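Local coordinates for protein acyl-CoA thioesterase II (Mycobacterium avium subsp. paratuberculosis, PDB 4R9Z) that probably hydrolyses fatty acyl-CoA thioesters to free fatty acid and coenzyme A, as a thioesterase II of the double hot-dog fold, at residues 123-133 with 256-264; 199-208 with 266-274. All blocks are in the same frame, centred on the assembly; numbering follows the deposited sequence.

Contact 1: residues 123-133 with 256-264; sequences QPIMPEAPSPE and MFNRTGELV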
loop_
_atom_site.group_PDB
_atom_site.type_symbol
_atom_site.label_atom_id
_atom_site.label_comp_id
_atom_site.label_asym_id
_atom_site.label_seq_id
_atom_site.Cartn_x
_atom_site.Cartn_y
_atom_site.Cartn_z
ATOM N N GLN B 123 17.600 -3.715 7.165
ATOM C CA GLN B 123 17.087 -3.588 5.810
ATOM C C GLN B 123 17.432 -4.835 5.015
ATOM O O GLN B 123 18.291 -5.615 5.432
ATOM C CB GLN B 123 17.666 -2.345 5.134
ATOM C CG GLN B 123 19.183 -2.319 5.094
ATOM C CD GLN B 123 19.722 -1.202 4.225
ATOM O OE1 GLN B 123 19.841 -0.061 4.667
ATOM N NE2 GLN B 123 20.040 -1.524 2.980
ATOM N N PRO B 124 16.750 -5.052 3.880
ATOM C CA PRO B 124 17.295 -6.094 3.007
ATOM C C PRO B 124 18.651 -5.651 2.476
ATOM O O PRO B 124 18.846 -4.460 2.207
ATOM C CB PRO B 124 16.262 -6.201 1.879
ATOM C CG PRO B 124 15.465 -4.938 1.951
ATOM C CD PRO B 124 15.474 -4.510 3.382
ATOM N N ILE B 125 19.560 -6.602 2.292
ATOM C CA ILE B 125 20.881 -6.281 1.779
ATOM C C ILE B 125 20.778 -6.015 0.293
ATOM O O ILE B 125 20.134 -6.764 -0.439
ATOM C CB ILE B 125 21.896 -7.419 2.034
ATOM C CG1 ILE B 125 21.881 -7.837 3.507
ATOM C CG2 ILE B 125 23.297 -7.004 1.601
ATOM C CD1 ILE B 125 22.093 -6.693 4.472
ATOM N N MET B 126 21.426 -4.951 -0.153
ATOM C CA MET B 126 21.407 -4.602 -1.559
ATOM C C MET B 126 22.138 -5.655 -2.373
ATOM O O MET B 126 23.260 -6.034 -2.038
ATOM C CB MET B 126 22.042 -3.242 -1.768
ATOM C CG MET B 126 22.003 -2.771 -3.185
ATOM S SD MET B 126 23.034 -1.317 -3.315
ATOM C CE MET B 126 23.340 -1.316 -5.063
ATOM N N PRO B 127 21.490 -6.156 -3.431
ATOM C CA PRO B 127 22.098 -7.188 -4.276
ATOM C C PRO B 127 23.376 -6.703 -4.953
ATOM O O PRO B 127 23.422 -5.561 -5.416
ATOM C CB PRO B 127 21.012 -7.469 -5.321
ATOM C CG PRO B 127 19.740 -7.045 -4.677
ATOM C CD PRO B 127 20.094 -5.877 -3.809
ATOM N N GLU B 128 24.396 -7.553 -5.007
ATOM C CA GLU B 128 25.601 -7.217 -5.755
ATOM C C GLU B 128 25.297 -7.105 -7.239
ATOM O O GLU B 128 24.604 -7.949 -7.809
ATOM C CB GLU B 128 26.704 -8.240 -5.523
ATOM C CG GLU B 128 27.113 -8.386 -4.077
ATOM C CD GLU B 128 28.155 -9.464 -3.890
ATOM O OE1 GLU B 128 28.691 -9.941 -4.913
ATOM O OE2 GLU B 128 28.443 -9.828 -2.729
ATOM N N ALA B 129 25.827 -6.063 -7.865
ATOM C CA ALA B 129 25.605 -5.842 -9.286
ATOM C C ALA B 129 26.788 -5.110 -9.906
ATOM O O ALA B 129 27.524 -4.418 -9.204
ATOM C CB ALA B 129 24.322 -5.060 -9.497
ATOM N N PRO B 130 26.987 -5.269 -11.225
ATOM C CA PRO B 130 28.033 -4.451 -11.839
ATOM C C PRO B 130 27.686 -2.976 -11.722
ATOM O O PRO B 130 26.534 -2.573 -11.896
ATOM C CB PRO B 130 28.030 -4.910 -13.299
ATOM C CG PRO B 130 26.644 -5.432 -13.517
ATOM C CD PRO B 130 26.278 -6.092 -12.219
ATOM N N SER B 131 28.707 -2.187 -11.428
ATOM C CA SER B 131 28.595 -0.752 -11.285
ATOM C C SER B 131 28.076 -0.149 -12.597
ATOM O O SER B 131 28.298 -0.718 -13.667
ATOM C CB SER B 131 29.954 -0.202 -10.865
ATOM O OG SER B 131 30.244 -0.625 -9.539
ATOM N N PRO B 132 27.372 0.993 -12.518
ATOM C CA PRO B 132 26.751 1.629 -13.690
ATOM C C PRO B 132 27.720 1.994 -14.819
ATOM O O PRO B 132 27.248 2.124 -15.946
ATOM C CB PRO B 132 26.113 2.889 -13.103
ATOM C CG PRO B 132 26.883 3.149 -11.847
ATOM C CD PRO B 132 27.168 1.792 -11.299
ATOM N N GLU B 133 29.006 2.194 -14.544
ATOM C CA GLU B 133 29.958 2.452 -15.620
ATOM C C GLU B 133 29.915 1.315 -16.631
ATOM O O GLU B 133 29.947 1.550 -17.830
ATOM C CB GLU B 133 31.383 2.570 -15.090
ATOM C CG GLU B 133 31.644 3.653 -14.077
ATOM C CD GLU B 133 31.277 3.193 -12.668
ATOM O OE1 GLU B 133 30.840 2.042 -12.532
ATOM O OE2 GLU B 133 31.492 3.938 -11.694
ATOM N N MET B 256 14.344 0.277 -3.515
ATOM C CA MET B 256 15.317 1.222 -4.028
ATOM C C MET B 256 16.443 1.428 -3.028
ATOM O O MET B 256 16.200 1.535 -1.826
ATOM C CB MET B 256 14.642 2.549 -4.347
ATOM C CG MET B 256 15.492 3.498 -5.145
ATOM S SD MET B 256 14.537 4.948 -5.594
ATOM C CE MET B 256 13.217 4.192 -6.537
ATOM N N PHE B 257 17.673 1.491 -3.530
ATOM C CA PHE B 257 18.849 1.677 -2.680
ATOM C C PHE B 257 19.707 2.852 -3.138
ATOM O O PHE B 257 19.770 3.160 -4.332
ATOM C CB PHE B 257 19.726 0.423 -2.667
ATOM C CG PHE B 257 19.044 -0.816 -2.163
ATOM C CD1 PHE B 257 18.288 -1.606 -3.015
ATOM C CD2 PHE B 257 19.197 -1.216 -0.846
ATOM C CE1 PHE B 257 17.678 -2.763 -2.555
ATOM C CE2 PHE B 257 18.588 -2.371 -0.378
ATOM C CZ PHE B 257 17.828 -3.144 -1.235
ATOM N N ASN B 258 20.373 3.503 -2.187
ATOM C CA ASN B 258 21.483 4.390 -2.524
ATOM C C ASN B 258 22.670 3.550 -2.969
ATOM O O ASN B 258 22.776 2.385 -2.583
ATOM C CB ASN B 258 21.880 5.273 -1.336
ATOM C CG ASN B 258 20.881 6.376 -1.060
ATOM O OD1 ASN B 258 20.279 6.932 -1.977
ATOM N ND2 ASN B 258 20.704 6.703 0.214
ATOM N N ARG B 259 23.558 4.129 -3.774
ATOM C CA ARG B 259 24.755 3.417 -4.221
ATOM C C ARG B 259 25.551 2.882 -3.037
ATOM O O ARG B 259 26.243 1.874 -3.150
ATOM C CB ARG B 259 25.637 4.321 -5.084
ATOM C CG ARG B 259 26.833 3.604 -5.706
ATOM C CD ARG B 259 27.445 4.405 -6.846
ATOM N NE ARG B 259 28.386 3.613 -7.637
ATOM C CZ ARG B 259 28.862 3.983 -8.823
ATOM N NH1 ARG B 259 28.478 5.133 -9.364
ATOM N NH2 ARG B 259 29.717 3.205 -9.473
ATOM N N THR B 260 25.431 3.549 -1.895
ATOM C CA THR B 260 26.074 3.092 -0.669
ATOM C C THR B 260 25.449 1.792 -0.164
ATOM O O THR B 260 26.051 1.070 0.633
ATOM C CB THR B 260 25.981 4.150 0.442
ATOM O OG1 THR B 260 24.607 4.375 0.784
ATOM C CG2 THR B 260 26.617 5.454 -0.018
ATOM N N GLY B 261 24.239 1.498 -0.635
ATOM C CA GLY B 261 23.543 0.291 -0.232
ATOM C C GLY B 261 22.508 0.484 0.861
ATOM O O GLY B 261 21.934 -0.489 1.355
ATOM N N GLU B 262 22.283 1.733 1.261
ATOM C CA GLU B 262 21.207 2.027 2.201
ATOM C C GLU B 262 19.860 1.969 1.480
ATOM O O GLU B 262 19.719 2.469 0.359
ATOM C CB GLU B 262 21.393 3.397 2.862
ATOM C CG GLU B 262 20.537 3.584 4.117
ATOM C CD GLU B 262 20.515 5.018 4.621
ATOM O OE1 GLU B 262 20.934 5.922 3.866
ATOM O OE2 GLU B 262 20.081 5.235 5.775
ATOM N N LEU B 263 18.884 1.333 2.120
ATOM C CA LEU B 263 17.538 1.238 1.567
ATOM C C LEU B 263 16.865 2.611 1.549
ATOM O O LEU B 263 16.891 3.342 2.539
ATOM C CB LEU B 263 16.700 0.239 2.371
ATOM C CG LEU B 263 15.242 0.051 1.946
ATOM C CD1 LEU B 263 15.156 -0.622 0.585
ATOM C CD2 LEU B 263 14.505 -0.759 2.991
ATOM N N VAL B 264 16.269 2.962 0.415
ATOM C CA VAL B 264 15.603 4.247 0.279
ATOM C C VAL B 264 14.089 4.106 0.432
ATOM O O VAL B 264 13.461 4.815 1.221
ATOM C CB VAL B 264 15.926 4.895 -1.081
ATOM C CG1 VAL B 264 14.996 6.075 -1.352
ATOM C CG2 VAL B 264 17.380 5.337 -1.113
#
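The Phe257 ring has Met126 over one face and Leu263 CD1 over the other. Met126 CB makes a CH-pi contact, 3.8 Å from the centroid of the Phe257 ring. The Met126 sulfur lies oblique to the ring, a Met-aromatic contact, and Met126 SD lies 3.5 Å from Gly261 CA. Met126 CG stands anti to the backbone N (chi1 -177°), and the extended chain runs past the ring toward the turn. Gln123 NE2 and Pro124 O lie at the ring edge, near its plane. The Arg259 guanidinium has Pro132 CG over one face and the Glu133 carboxylate at its edge. Arg259 NH2 forms a salt bridge to Glu133 OE2 at 2.9 Å, on the syn side but tilted out of the carboxylate plane, with the two planes 54° apart.

Segment 256-264 is a beta hairpin, closed by a type I turn from Asn258 to Gly261. It joins strands 249-258 and 263-272 of the C-terminal hot-dog repeat. The irregular segment 123-133, in the loop after strand 121-122, lies across it. The Gln123 amide grips the hairpin backbone twice. Gln123 NE2 donates to Gly261 O at 2.7 Å, in the carbonyl plane but noticeably bent. Gln123 OE1 accepts from Leu263 N at 3.1 Å, with the donor above the carbonyl plane. Gln123 NE2 also donates to Pro124 O of its own segment; together the three bonds set the amide's rotation.

Contact 2: residues 199-208 with 266-274; sequences SAVTLTEPAF and TVKQEMYFP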
loop_
_atom_site.group_PDB
_atom_site.type_symbol
_atom_site.label_atom_id
_atom_site.label_comp_id
_atom_site.label_asym_id
_atom_site.label_seq_id
_atom_site.Cartn_x
_atom_site.Cartn_y
_atom_site.Cartn_z
ATOM N N SER B 199 9.796 5.669 -9.084
ATOM C CA SER B 199 9.418 4.341 -8.604
ATOM C C SER B 199 8.153 3.830 -9.281
ATOM O O SER B 199 7.957 2.624 -9.419
ATOM C CB SER B 199 9.213 4.356 -7.090
ATOM O OG SER B 199 8.014 5.035 -6.755
ATOM N N ALA B 200 7.286 4.752 -9.673
ATOM C CA ALA B 200 6.032 4.395 -10.311
ATOM C C ALA B 200 6.165 4.149 -11.814
ATOM O O ALA B 200 5.665 3.146 -12.324
ATOM C CB ALA B 200 4.989 5.476 -10.045
ATOM N N VAL B 201 6.821 5.066 -12.519
ATOM C CA VAL B 201 6.855 5.025 -13.983
ATOM C C VAL B 201 7.711 3.900 -14.573
ATOM O O VAL B 201 7.524 3.525 -15.728
ATOM C CB VAL B 201 7.364 6.361 -14.574
ATOM C CG1 VAL B 201 6.452 7.504 -14.168
ATOM C CG2 VAL B 201 8.794 6.633 -14.134
ATOM N N THR B 202 8.634 3.354 -13.787
ATOM C CA THR B 202 9.520 2.303 -14.285
ATOM C C THR B 202 9.013 0.907 -13.959
ATOM O O THR B 202 9.638 -0.091 -14.311
ATOM C CB THR B 202 10.935 2.442 -13.718
ATOM O OG1 THR B 202 10.891 2.407 -12.287
ATOM C CG2 THR B 202 11.554 3.735 -14.187
ATOM N N LEU B 203 7.905 0.834 -13.263
ATOM C CA LEU B 203 7.454 -0.405 -12.696
ATOM C C LEU B 203 6.482 -1.194 -13.534
ATOM O O LEU B 203 6.071 -2.237 -13.151
ATOM C CB LEU B 203 6.898 -0.168 -11.318
ATOM C CG LEU B 203 7.253 -1.235 -10.335
ATOM C CD1 LEU B 203 8.722 -1.469 -10.370
ATOM C CD2 LEU B 203 6.824 -0.860 -8.947
ATOM N N THR B 204 6.097 -0.658 -14.652
ATOM C CA THR B 204 5.370 -1.416 -15.610
ATOM C C THR B 204 6.106 -2.562 -16.243
ATOM O O THR B 204 5.515 -3.570 -16.503
ATOM C CB THR B 204 4.925 -0.535 -16.735
ATOM O OG1 THR B 204 5.967 0.399 -17.026
ATOM C CG2 THR B 204 3.722 0.175 -16.313
ATOM N N GLU B 205 7.384 -2.393 -16.553
ATOM C CA GLU B 205 8.057 -3.325 -17.432
ATOM C C GLU B 205 8.116 -4.715 -16.894
ATOM O O GLU B 205 7.897 -5.621 -17.668
ATOM C CB GLU B 205 9.440 -2.834 -17.906
ATOM C CG GLU B 205 10.522 -3.902 -18.193
ATOM C CD GLU B 205 10.269 -4.860 -19.368
ATOM O OE1 GLU B 205 9.334 -4.688 -20.140
ATOM O OE2 GLU B 205 11.053 -5.795 -19.546
ATOM N N PRO B 206 8.410 -4.873 -15.531
ATOM C CA PRO B 206 8.432 -6.286 -15.125
ATOM C C PRO B 206 7.105 -6.992 -15.394
ATOM O O PRO B 206 7.098 -8.124 -15.789
ATOM C CB PRO B 206 8.754 -6.257 -13.643
ATOM C CG PRO B 206 8.509 -4.917 -13.202
ATOM C CD PRO B 206 8.895 -4.067 -14.319
ATOM N N ALA B 207 5.994 -6.334 -15.160
ATOM C CA ALA B 207 4.685 -6.876 -15.446
ATOM C C ALA B 207 4.403 -7.081 -16.899
ATOM O O ALA B 207 3.805 -8.044 -17.277
ATOM C CB ALA B 207 3.629 -5.993 -14.835
ATOM N N PHE B 208 4.808 -6.137 -17.707
ATOM C CA PHE B 208 4.698 -6.265 -19.123
ATOM C C PHE B 208 5.537 -7.415 -19.613
ATOM O O PHE B 208 5.180 -8.134 -20.497
ATOM C CB PHE B 208 5.143 -4.991 -19.790
ATOM C CG PHE B 208 4.781 -4.918 -21.226
ATOM C CD1 PHE B 208 3.469 -4.963 -21.614
ATOM C CD2 PHE B 208 5.745 -4.824 -22.191
ATOM C CE1 PHE B 208 3.128 -4.910 -22.946
ATOM C CE2 PHE B 208 5.409 -4.756 -23.520
ATOM C CZ PHE B 208 4.103 -4.802 -23.899
ATOM N N THR B 266 10.555 1.067 -0.084
ATOM C CA THR B 266 9.931 -0.181 -0.509
ATOM C C THR B 266 8.674 0.194 -1.276
ATOM O O THR B 266 7.989 1.143 -0.905
ATOM C CB THR B 266 9.576 -1.093 0.683
ATOM O OG1 THR B 266 10.730 -1.282 1.511
ATOM C CG2 THR B 266 9.085 -2.445 0.197
ATOM N N VAL B 267 8.367 -0.535 -2.345
ATOM C CA VAL B 267 7.326 -0.113 -3.283
ATOM C C VAL B 267 6.431 -1.269 -3.724
ATOM O O VAL B 267 6.904 -2.389 -3.919
ATOM C CB VAL B 267 7.943 0.533 -4.550
ATOM C CG1 VAL B 267 6.860 1.077 -5.457
ATOM C CG2 VAL B 267 8.902 1.645 -4.179
ATOM N N LYS B 268 5.137 -0.997 -3.869
ATOM C CA LYS B 268 4.208 -1.959 -4.451
ATOM C C LYS B 268 3.258 -1.264 -5.420
ATOM O O LYS B 268 2.798 -0.158 -5.154
ATOM C CB LYS B 268 3.409 -2.678 -3.365
ATOM C CG LYS B 268 2.746 -3.960 -3.846
ATOM C CD LYS B 268 3.743 -5.103 -3.920
ATOM C CE LYS B 268 4.059 -5.650 -2.540
ATOM N NZ LYS B 268 5.086 -6.729 -2.600
ATOM N N GLN B 269 2.958 -1.916 -6.538
ATOM C CA GLN B 269 2.093 -1.318 -7.546
ATOM C C GLN B 269 1.151 -2.342 -8.170
ATOM O O GLN B 269 1.560 -3.444 -8.534
ATOM C CB GLN B 269 2.929 -0.653 -8.642
ATOM C CG GLN B 269 2.101 0.037 -9.718
ATOM C CD GLN B 269 2.956 0.671 -10.795
ATOM O OE1 GLN B 269 2.778 0.399 -11.981
ATOM N NE2 GLN B 269 3.894 1.518 -10.387
ATOM N N GLU B 270 -0.112 -1.959 -8.310
ATOM C CA GLU B 270 -1.098 -2.812 -8.952
ATOM C C GLU B 270 -1.541 -2.144 -10.245
ATOM O O GLU B 270 -1.821 -0.944 -10.265
ATOM C CB GLU B 270 -2.285 -3.063 -8.019
ATOM C CG GLU B 270 -3.327 -4.042 -8.544
ATOM C CD GLU B 270 -4.463 -4.263 -7.558
ATOM O OE1 GLU B 270 -4.948 -3.267 -6.973
ATOM O OE2 GLU B 270 -4.868 -5.432 -7.362
ATOM N N MET B 271 -1.575 -2.912 -11.328
ATOM C CA MET B 271 -1.958 -2.350 -12.616
ATOM C C MET B 271 -2.955 -3.233 -13.365
ATOM O O MET B 271 -2.967 -4.455 -13.207
ATOM C CB MET B 271 -0.718 -2.104 -13.477
ATOM C CG MET B 271 0.019 -3.355 -13.913
ATOM S SD MET B 271 1.756 -3.014 -14.273
ATOM C CE MET B 271 2.433 -2.899 -12.620
ATOM N N TYR B 272 -3.789 -2.586 -14.175
ATOM C CA TYR B 272 -4.858 -3.237 -14.927
ATOM C C TYR B 272 -4.475 -3.516 -16.383
ATOM O O TYR B 272 -3.987 -2.629 -17.087
ATOM C CB TYR B 272 -6.115 -2.370 -14.876
ATOM C CG TYR B 272 -7.289 -2.867 -15.695
ATOM C CD1 TYR B 272 -7.884 -4.094 -15.427
ATOM C CD2 TYR B 272 -7.828 -2.085 -16.716
ATOM C CE1 TYR B 272 -8.969 -4.537 -16.169
ATOM C CE2 TYR B 272 -8.911 -2.519 -17.460
ATOM C CZ TYR B 272 -9.478 -3.745 -17.185
ATOM O OH TYR B 272 -10.557 -4.181 -17.922
ATOM N N PHE B 273 -4.662 -4.763 -16.810
ATOM C CA PHE B 273 -4.508 -5.142 -18.216
ATOM C C PHE B 273 -5.836 -5.555 -18.846
ATOM O O PHE B 273 -6.337 -6.649 -18.577
ATOM C CB PHE B 273 -3.508 -6.284 -18.369
ATOM C CG PHE B 273 -2.083 -5.875 -18.164
ATOM C CD1 PHE B 273 -1.512 -5.907 -16.901
ATOM C CD2 PHE B 273 -1.308 -5.468 -19.239
ATOM C CE1 PHE B 273 -0.195 -5.532 -16.712
ATOM C CE2 PHE B 273 0.010 -5.100 -19.058
ATOM C CZ PHE B 273 0.568 -5.127 -17.794
ATOM N N PRO B 274 -6.407 -4.687 -19.694
ATOM C CA PRO B 274 -7.662 -5.007 -20.385
ATOM C C PRO B 274 -7.526 -6.225 -21.291
ATOM O O PRO B 274 -6.579 -6.294 -22.075
ATOM C CB PRO B 274 -7.938 -3.752 -21.222
ATOM C CG PRO B 274 -7.145 -2.668 -20.582
ATOM C CD PRO B 274 -5.939 -3.322 -19.985
#
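Gln269 reaches from strand 263-272 to Leu203 and to Ala200, near the end of helix 188-201. Gln269 CB packs against Leu203 CD2 at 3.9 Å. The chain then runs fully extended, with CG anti to the backbone N, and carries the amide carbon CD close to Leu203 CB. At the tip, Gln269 NE2 lies 3.6 Å from Leu203 CB and donates to Ala200 O. This bond is 3.1 Å from Gln269 NE2 to Ala200 O and nearly straight, at 172°. It uses a lone pair of the carbonyl and lies in the planes of both groups. Ala200 O also accepts from Gln219 NE2, and Gln269 NE2 has a weak bond to His222. The buried NH2 group of Gln269 and the helix-end carbonyl of Ala200 are thus both given polar partners.

In a hot-dog fold, an antiparallel sheet wraps around a central helix. Here helix 188-201 fills that place in the C-terminal repeat. Helix 204-211 follows after a short break, and its segment 204-208 crosses strand 266-272 at -54°, with the axes 10.0 Å apart.

Val267, Gln269, Met271 and Phe273 all face the helical segment. Val267 uses both branches: CG1 meets Leu203 CD2, and CG2 lies 4.0 Å from Ser199 CB. Met271 bends at chi3 (77°) to bring its end under the second helix. Met271 SD is 3.6 Å from Ala207 CB, and Met271 CE is 3.7 Å from Leu203 O. Further along, Ala207 CB approaches the edge of the Phe273 ring. Phe208 CD1 and Phe273 CE2 meet edge to edge at 4.3 Å.

In the fold
Contacts 1 and 2 have their centres 20 Å apart and share strand 263-272. Contact 1 lies at the hairpin where this strand begins, while contact 2 follows its course to the end. The neighbouring strand 249-258 also links them: Met256 CE packs on Ser199 CB at 4.0 Å. Along the chain the order is 123-133, 199-208, 256-264, 266-274, so the segments of the two contacts alternate along the chain. Contact 2 is buried, between the helices and the sheet of the C-terminal repeat. Contact 1 is partly buried and attaches the segment that follows strand 121-122 to that same repeat. Both also touch the second subunit.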